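PDB 4HIZ: endosialidase from Enterobacteria phage phi92, which catalyses the endo-hydrolysis of polysialic acid, cleaving internal alpha-2,8 and alpha-2,9 linkages, and so probably helps the phage through the bacterial capsule. Local coordinates for residues 309-312 with 317-320; 170-175 with 287-292; 61-66 with 433-438. All blocks are in the same frame, centred on the assembly; numbering follows the deposited sequence.

After three short strands, strand 61-64 opens the long loop of contact 3. Well inside that loop, 170-175 opens contact 2, and the chain returns 112 residues later at 287-292 to close it. One strand further on comes contact 1, the hairpin of 309-312 with 317-320. Contact 3 closes last, at 433-438, so contacts 1 and 2 follow each other in series and both nest within it. Contacts 1 and 2 touch, since strands 291-297 and 304-311 are neighbours in one propeller blade. Contact 3 lies about 30 Å from contact 1, centre to centre, and joins the N-terminal region to another blade.

Contact 1: 309-312 with 317-320; sequences YHNG and RRLG
Y309 starts the pairing with G320, its backbone N bonded to G320 O at 2.9 Å and its own O accepting from G320 N. The tyrosine CG sits between the backbone N and the carbonyl carbon (chi1 83°), a crowded position that folds the ring across to the neighbouring strand; there G320 N lies 4.0 Å above the Y309 ring plane, toward the rim. G320, with phi 174°, has a backbone shape that glycine adopts more readily than other residues, and the ring lies over its bare backbone. H310 follows as a non-hydrogen-bonded partner of L319, both side chains on the same face of the sheet, with H310 CB 4.0 Å from L319 CG. Its CA also approaches R318 O at 3.2 Å, a CA-H...O contact. On its far side, H310 pairs through its backbone with T290 and E291.

N311 returns to the face of Y309. Its N gives a nearly straight bond of 2.8 Å to R318 O (169°), whereas the return bond from R318 N to N311 O is weak, at 3.4 Å. The asparagine amide serves the turn instead: OD1 receives D313 N, as in an Asx turn, and ND2 reaches I314 O. R318 sends its guanidinium away to a salt bridge with D286, while NH1 curls back to R317 O. Finally G312 leaves the strand, and R317, extended from CG to NE, runs past it with one guanidinium face over G312 CA, 3.8 Å below the plane; NH1 is held by A347 O. A bare glycine lets this flat group come close.

Antiparallel pairing closed by a short loop makes this a beta hairpin, the two middle strands of a four-stranded blade of the catalytic beta propeller.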
# COMPACT_ATOMS: atom_id res chain seq x y z
N TYR A 309 35.85 13.69 7.47
CA TYR A 309 35.34 15.07 7.49
C TYR A 309 36.10 15.93 6.49
O TYR A 309 37.19 15.56 6.01
CB TYR A 309 35.50 15.72 8.90
CG TYR A 309 36.91 16.30 9.15
CD1 TYR A 309 37.96 15.46 9.53
CD2 TYR A 309 37.15 17.65 9.00
CE1 TYR A 309 39.23 15.96 9.78
CE2 TYR A 309 38.44 18.17 9.22
CZ TYR A 309 39.46 17.31 9.60
OH TYR A 309 40.75 17.81 9.82
N HIS A 310 35.51 17.06 6.15
CA HIS A 310 36.28 18.07 5.42
C HIS A 310 35.78 19.46 5.75
O HIS A 310 34.66 19.67 6.26
CB HIS A 310 36.17 17.80 3.89
CG HIS A 310 34.91 18.30 3.25
ND1 HIS A 310 33.71 17.63 3.34
CD2 HIS A 310 34.67 19.41 2.51
CE1 HIS A 310 32.78 18.30 2.66
NE2 HIS A 310 33.34 19.39 2.16
N ASN A 311 36.67 20.42 5.47
CA ASN A 311 36.32 21.82 5.44
C ASN A 311 36.39 22.22 3.97
O ASN A 311 37.48 22.18 3.37
CB ASN A 311 37.34 22.63 6.26
CG ASN A 311 37.48 24.07 5.75
OD1 ASN A 311 36.49 24.67 5.32
ND2 ASN A 311 38.71 24.62 5.79
N GLY A 312 35.24 22.57 3.38
CA GLY A 312 35.20 23.08 2.02
C GLY A 312 34.70 24.52 1.95
O GLY A 312 34.36 25.00 0.86
N ARG A 317 41.46 24.45 2.32
CA ARG A 317 40.63 23.30 2.70
C ARG A 317 41.42 22.34 3.59
O ARG A 317 42.66 22.27 3.52
CB ARG A 317 40.18 22.53 1.46
CG ARG A 317 39.18 23.29 0.61
CD ARG A 317 38.40 22.37 -0.29
NE ARG A 317 37.53 23.20 -1.10
CZ ARG A 317 36.46 22.77 -1.71
NH1 ARG A 317 36.12 21.49 -1.60
NH2 ARG A 317 35.73 23.63 -2.42
N ARG A 318 40.69 21.58 4.42
CA ARG A 318 41.28 20.44 5.13
C ARG A 318 40.37 19.24 4.88
O ARG A 318 39.16 19.41 4.77
CB ARG A 318 41.34 20.68 6.64
CG ARG A 318 42.60 21.45 7.13
CD ARG A 318 42.43 22.91 6.86
NE ARG A 318 43.57 23.68 7.40
CZ ARG A 318 44.70 23.90 6.73
NH1 ARG A 318 44.82 23.40 5.50
NH2 ARG A 318 45.69 24.62 7.28
N LEU A 319 40.95 18.06 4.77
CA LEU A 319 40.13 16.86 4.59
C LEU A 319 40.85 15.74 5.32
O LEU A 319 42.09 15.63 5.25
CB LEU A 319 40.05 16.55 3.10
CG LEU A 319 39.16 15.34 2.75
CD1 LEU A 319 38.43 15.55 1.39
CD2 LEU A 319 39.93 14.02 2.74
N GLY A 320 40.10 14.90 6.03
CA GLY A 320 40.77 13.77 6.66
C GLY A 320 39.81 13.02 7.53
O GLY A 320 38.64 12.81 7.16

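Contact 2: 170-175 with 287-292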
# COMPACT_ATOMS: atom_id res chain seq x y z
N MET A 170 22.51 26.11 5.87
CA MET A 170 23.07 24.78 6.00
C MET A 170 24.39 24.71 6.74
O MET A 170 25.01 23.65 6.75
CB MET A 170 23.22 24.11 4.62
CG MET A 170 21.96 23.32 4.18
SD MET A 170 21.67 21.92 5.31
CE MET A 170 22.93 20.76 4.78
N ARG A 171 24.81 25.80 7.38
CA ARG A 171 26.06 25.69 8.14
C ARG A 171 25.92 24.79 9.35
O ARG A 171 24.85 24.70 9.96
CB ARG A 171 26.60 27.09 8.55
CG ARG A 171 27.07 27.83 7.33
CD ARG A 171 27.58 29.22 7.67
NE ARG A 171 27.89 29.94 6.44
CZ ARG A 171 28.15 31.24 6.43
NH1 ARG A 171 28.06 31.91 7.56
NH2 ARG A 171 28.43 31.87 5.30
N LEU A 172 27.03 24.17 9.72
CA LEU A 172 27.03 23.25 10.84
C LEU A 172 27.10 24.04 12.16
O LEU A 172 28.12 24.72 12.43
CB LEU A 172 28.23 22.30 10.71
CG LEU A 172 28.37 21.25 11.82
CD1 LEU A 172 27.12 20.36 11.91
CD2 LEU A 172 29.61 20.40 11.57
N LYS A 173 26.03 24.02 12.96
CA LYS A 173 26.04 24.70 14.26
C LYS A 173 26.81 23.90 15.31
O LYS A 173 27.66 24.47 16.00
CB LYS A 173 24.62 24.96 14.76
CG LYS A 173 24.55 25.64 16.13
CD LYS A 173 23.10 25.93 16.49
CE LYS A 173 22.98 26.78 17.75
NZ LYS A 173 23.16 25.95 18.95
N LYS A 174 26.53 22.61 15.44
CA LYS A 174 27.31 21.76 16.32
C LYS A 174 27.10 20.33 15.88
O LYS A 174 26.23 20.06 15.05
CB LYS A 174 26.86 21.91 17.78
CG LYS A 174 25.41 21.45 18.00
CD LYS A 174 24.89 21.85 19.39
CE LYS A 174 25.43 20.95 20.48
NZ LYS A 174 25.34 21.61 21.84
N ALA A 175 27.88 19.41 16.41
CA ALA A 175 27.72 18.00 16.07
C ALA A 175 27.81 17.17 17.33
O ALA A 175 28.57 17.51 18.27
CB ALA A 175 28.79 17.56 15.06
N LEU A 287 39.66 24.88 12.17
CA LEU A 287 38.59 24.34 13.00
C LEU A 287 37.38 23.99 12.17
O LEU A 287 36.62 23.08 12.54
CB LEU A 287 38.16 25.35 14.05
CG LEU A 287 39.24 25.68 15.06
CD1 LEU A 287 38.73 26.74 16.04
CD2 LEU A 287 39.61 24.40 15.77
N CYS A 288 37.15 24.74 11.10
CA CYS A 288 35.89 24.61 10.32
C CYS A 288 35.61 23.15 9.90
O CYS A 288 36.49 22.45 9.39
CB CYS A 288 35.92 25.51 9.04
SG CYS A 288 34.32 25.59 8.18
N VAL A 289 34.38 22.69 10.15
CA VAL A 289 33.94 21.42 9.55
C VAL A 289 32.72 21.70 8.69
O VAL A 289 31.73 22.30 9.14
CB VAL A 289 33.61 20.37 10.63
CG1 VAL A 289 33.02 19.03 10.00
CG2 VAL A 289 34.87 20.03 11.44
N THR A 290 32.80 21.29 7.44
CA THR A 290 31.67 21.47 6.52
C THR A 290 30.74 20.28 6.71
O THR A 290 29.53 20.45 6.87
CB THR A 290 32.17 21.54 5.09
OG1 THR A 290 33.00 22.70 4.94
CG2 THR A 290 31.01 21.70 4.10
N GLU A 291 31.31 19.09 6.67
CA GLU A 291 30.53 17.85 6.83
C GLU A 291 31.35 16.80 7.50
O GLU A 291 32.55 16.69 7.22
CB GLU A 291 30.05 17.25 5.47
CG GLU A 291 28.97 18.04 4.77
CD GLU A 291 28.69 17.56 3.35
OE1 GLU A 291 29.56 16.92 2.75
OE2 GLU A 291 27.59 17.80 2.82
N THR A 292 30.72 16.03 8.38
CA THR A 292 31.23 14.72 8.79
C THR A 292 30.56 13.66 7.90
O THR A 292 29.37 13.79 7.54
CB THR A 292 30.96 14.41 10.28
OG1 THR A 292 29.57 14.49 10.59
CG2 THR A 292 31.71 15.43 11.21
O HOH W 1 29.48 24.09 8.24
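L172 packs alongside V289, the two side chains running in a common direction. One methyl of the leucine does most of the work: L172 CD2 rests 4.0 Å from V289 CG1 and 3.7 Å from V289 O. CG stands anti to the backbone N (chi1 -180°), which carries the branched end across to the other segment. Branched aliphatic side chains suit such a buried spot, where they fill space without needing polar partners. No direct hydrogen bond joins the backbones; a water does so, accepting from L172 N at 2.9 Å and donating to V289 O at 3.0 Å.

Further out, adjacent residues of one connection hold the two sides, since L172 pairs through its backbone with Y281 and V289 with A280. R165 spans them, NE bonding to M170 O and NH1 to T290 O. At T290 the first side-chain bond leads away from 170-175, and OG1 bonds to D313 OD2. A classic beta bulge lies on each segment, K173 and K174 opposite T164, T290 and E291 opposite H310. Packing of this kind, between the third strand of one four-stranded blade and the entry to the first strand of another, is an interblade contact of a beta propeller.

Contact 3: 61-66 with 433-438; sequences LTYVSE and YPRTFM
With CG anti to the carbonyl carbon in each of them, L61 and Y63 on one strand and R435 and F437 on the other send their side chains into the same buried space. R435 then bends at chi3 (-64°), turning its guanidinium to meet the end of the tyrosine. R435 NH1 donates to Y63 OH at 3.1 Å, a bent bond with an N-H...O angle of 137°, and the hydroxyl lies in the guanidinium plane, at its edge. The ring and guanidinium planes are turned only 18° from each other, and the aliphatic R435 CD lies at the edge of the tyrosine ring, near its plane, 4.0 Å from Y63 CE2. Tyrosine suits the place, offering a hydroxyl at the end of a flat apolar ring.

The two strands are not neighbours. Strand 456-460 runs between them in a mixed sheet, where 61-64 of the N-terminal region lies parallel to 456-460 and so extends a blade of the catalytic propeller; the side chains of Y63 and R435 both touch N457 on that middle strand.

L61 brings a single methyl to two partners, CD1 standing 3.6 Å from R435 NH1 and 3.8 Å from F437 CZ, and its side chain crosses each at about a right angle. F437 turns its ring edge to the guanidinium, F437 CZ lying 3.6 Å above the R435 guanidinium plane. The remaining nitrogens of the buried arginine are paired with acids, NE with E414 and NH2 with E421, which probably balances its charge and fixes its rotation. V530 of the second subunit packs against Y63.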
# COMPACT_ATOMS: atom_id res chain seq x y z
N LEU A 61 35.68 4.87 -21.45
CA LEU A 61 34.90 4.29 -20.38
C LEU A 61 34.34 3.01 -20.96
O LEU A 61 34.23 2.87 -22.20
CB LEU A 61 33.76 5.23 -19.98
CG LEU A 61 34.24 6.60 -19.44
CD1 LEU A 61 33.08 7.58 -19.34
CD2 LEU A 61 34.89 6.38 -18.05
N THR A 62 33.99 2.05 -20.10
CA THR A 62 33.48 0.75 -20.59
C THR A 62 32.03 0.59 -20.28
O THR A 62 31.60 0.91 -19.17
CB THR A 62 34.32 -0.40 -19.96
OG1 THR A 62 35.69 -0.19 -20.37
CG2 THR A 62 33.82 -1.78 -20.43
N TYR A 63 31.26 0.13 -21.26
CA TYR A 63 29.81 0.04 -21.09
C TYR A 63 29.44 -1.42 -21.13
O TYR A 63 29.85 -2.14 -22.06
CB TYR A 63 29.13 0.79 -22.26
CG TYR A 63 29.42 2.28 -22.21
CD1 TYR A 63 30.65 2.81 -22.65
CD2 TYR A 63 28.48 3.16 -21.66
CE1 TYR A 63 30.92 4.16 -22.56
CE2 TYR A 63 28.74 4.54 -21.58
CZ TYR A 63 29.96 5.04 -22.04
OH TYR A 63 30.23 6.40 -21.98
N VAL A 64 28.67 -1.89 -20.14
CA VAL A 64 28.43 -3.35 -20.08
C VAL A 64 27.03 -3.75 -20.53
O VAL A 64 26.07 -3.00 -20.35
CB VAL A 64 28.68 -3.93 -18.66
CG1 VAL A 64 30.07 -3.46 -18.17
CG2 VAL A 64 27.60 -3.46 -17.70
N SER A 65 26.92 -4.94 -21.12
CA SER A 65 25.61 -5.54 -21.38
C SER A 65 25.17 -6.33 -20.15
O SER A 65 25.92 -6.50 -19.20
CB SER A 65 25.67 -6.50 -22.59
OG SER A 65 26.36 -7.70 -22.20
N GLU A 66 23.92 -6.79 -20.18
CA GLU A 66 23.45 -7.70 -19.16
C GLU A 66 24.36 -8.93 -19.12
O GLU A 66 24.82 -9.41 -20.16
CB GLU A 66 22.00 -8.10 -19.46
CG GLU A 66 21.02 -7.04 -18.98
CD GLU A 66 20.84 -7.11 -17.47
OE1 GLU A 66 20.61 -8.23 -16.94
OE2 GLU A 66 20.94 -6.06 -16.80
N TYR A 433 19.75 10.94 -18.39
CA TYR A 433 20.02 9.62 -17.82
C TYR A 433 21.48 9.54 -17.35
O TYR A 433 22.37 9.07 -18.09
CB TYR A 433 19.81 8.56 -18.90
CG TYR A 433 18.37 8.36 -19.32
CD1 TYR A 433 17.51 7.56 -18.54
CD2 TYR A 433 17.89 8.91 -20.50
CE1 TYR A 433 16.19 7.31 -18.94
CE2 TYR A 433 16.57 8.65 -20.91
CZ TYR A 433 15.73 7.87 -20.11
OH TYR A 433 14.42 7.61 -20.50
N PRO A 434 21.74 10.04 -16.14
CA PRO A 434 23.11 9.93 -15.60
C PRO A 434 23.59 8.49 -15.45
O PRO A 434 22.83 7.58 -15.03
CB PRO A 434 23.02 10.61 -14.23
CG PRO A 434 21.48 10.54 -13.87
CD PRO A 434 20.81 10.69 -15.21
N ARG A 435 24.86 8.29 -15.78
CA ARG A 435 25.55 7.00 -15.67
C ARG A 435 26.12 6.73 -14.29
O ARG A 435 26.67 7.64 -13.65
CB ARG A 435 26.73 6.97 -16.66
CG ARG A 435 26.27 6.99 -18.15
CD ARG A 435 27.43 7.42 -19.07
NE ARG A 435 27.84 8.80 -18.76
CZ ARG A 435 28.92 9.39 -19.27
NH1 ARG A 435 29.73 8.77 -20.12
NH2 ARG A 435 29.19 10.63 -18.88
N THR A 436 25.97 5.48 -13.84
CA THR A 436 26.68 5.00 -12.65
C THR A 436 27.85 4.14 -13.08
O THR A 436 27.73 3.31 -13.99
CB THR A 436 25.70 4.20 -11.78
OG1 THR A 436 24.88 5.14 -11.08
CG2 THR A 436 26.44 3.28 -10.72
N PHE A 437 28.99 4.28 -12.38
CA PHE A 437 30.20 3.58 -12.74
C PHE A 437 30.80 2.82 -11.57
O PHE A 437 30.61 3.16 -10.42
CB PHE A 437 31.28 4.58 -13.17
CG PHE A 437 30.94 5.36 -14.41
CD1 PHE A 437 31.27 4.84 -15.67
CD2 PHE A 437 30.33 6.62 -14.32
CE1 PHE A 437 30.98 5.56 -16.84
CE2 PHE A 437 30.01 7.35 -15.50
CZ PHE A 437 30.36 6.83 -16.75
N MET A 438 31.55 1.78 -11.90
CA MET A 438 32.27 0.99 -10.91
C MET A 438 33.66 0.75 -11.48
O MET A 438 33.82 0.49 -12.67
CB MET A 438 31.55 -0.35 -10.69
CG MET A 438 32.24 -1.24 -9.63
SD MET A 438 31.46 -2.88 -9.58
CE MET A 438 32.14 -3.69 -11.05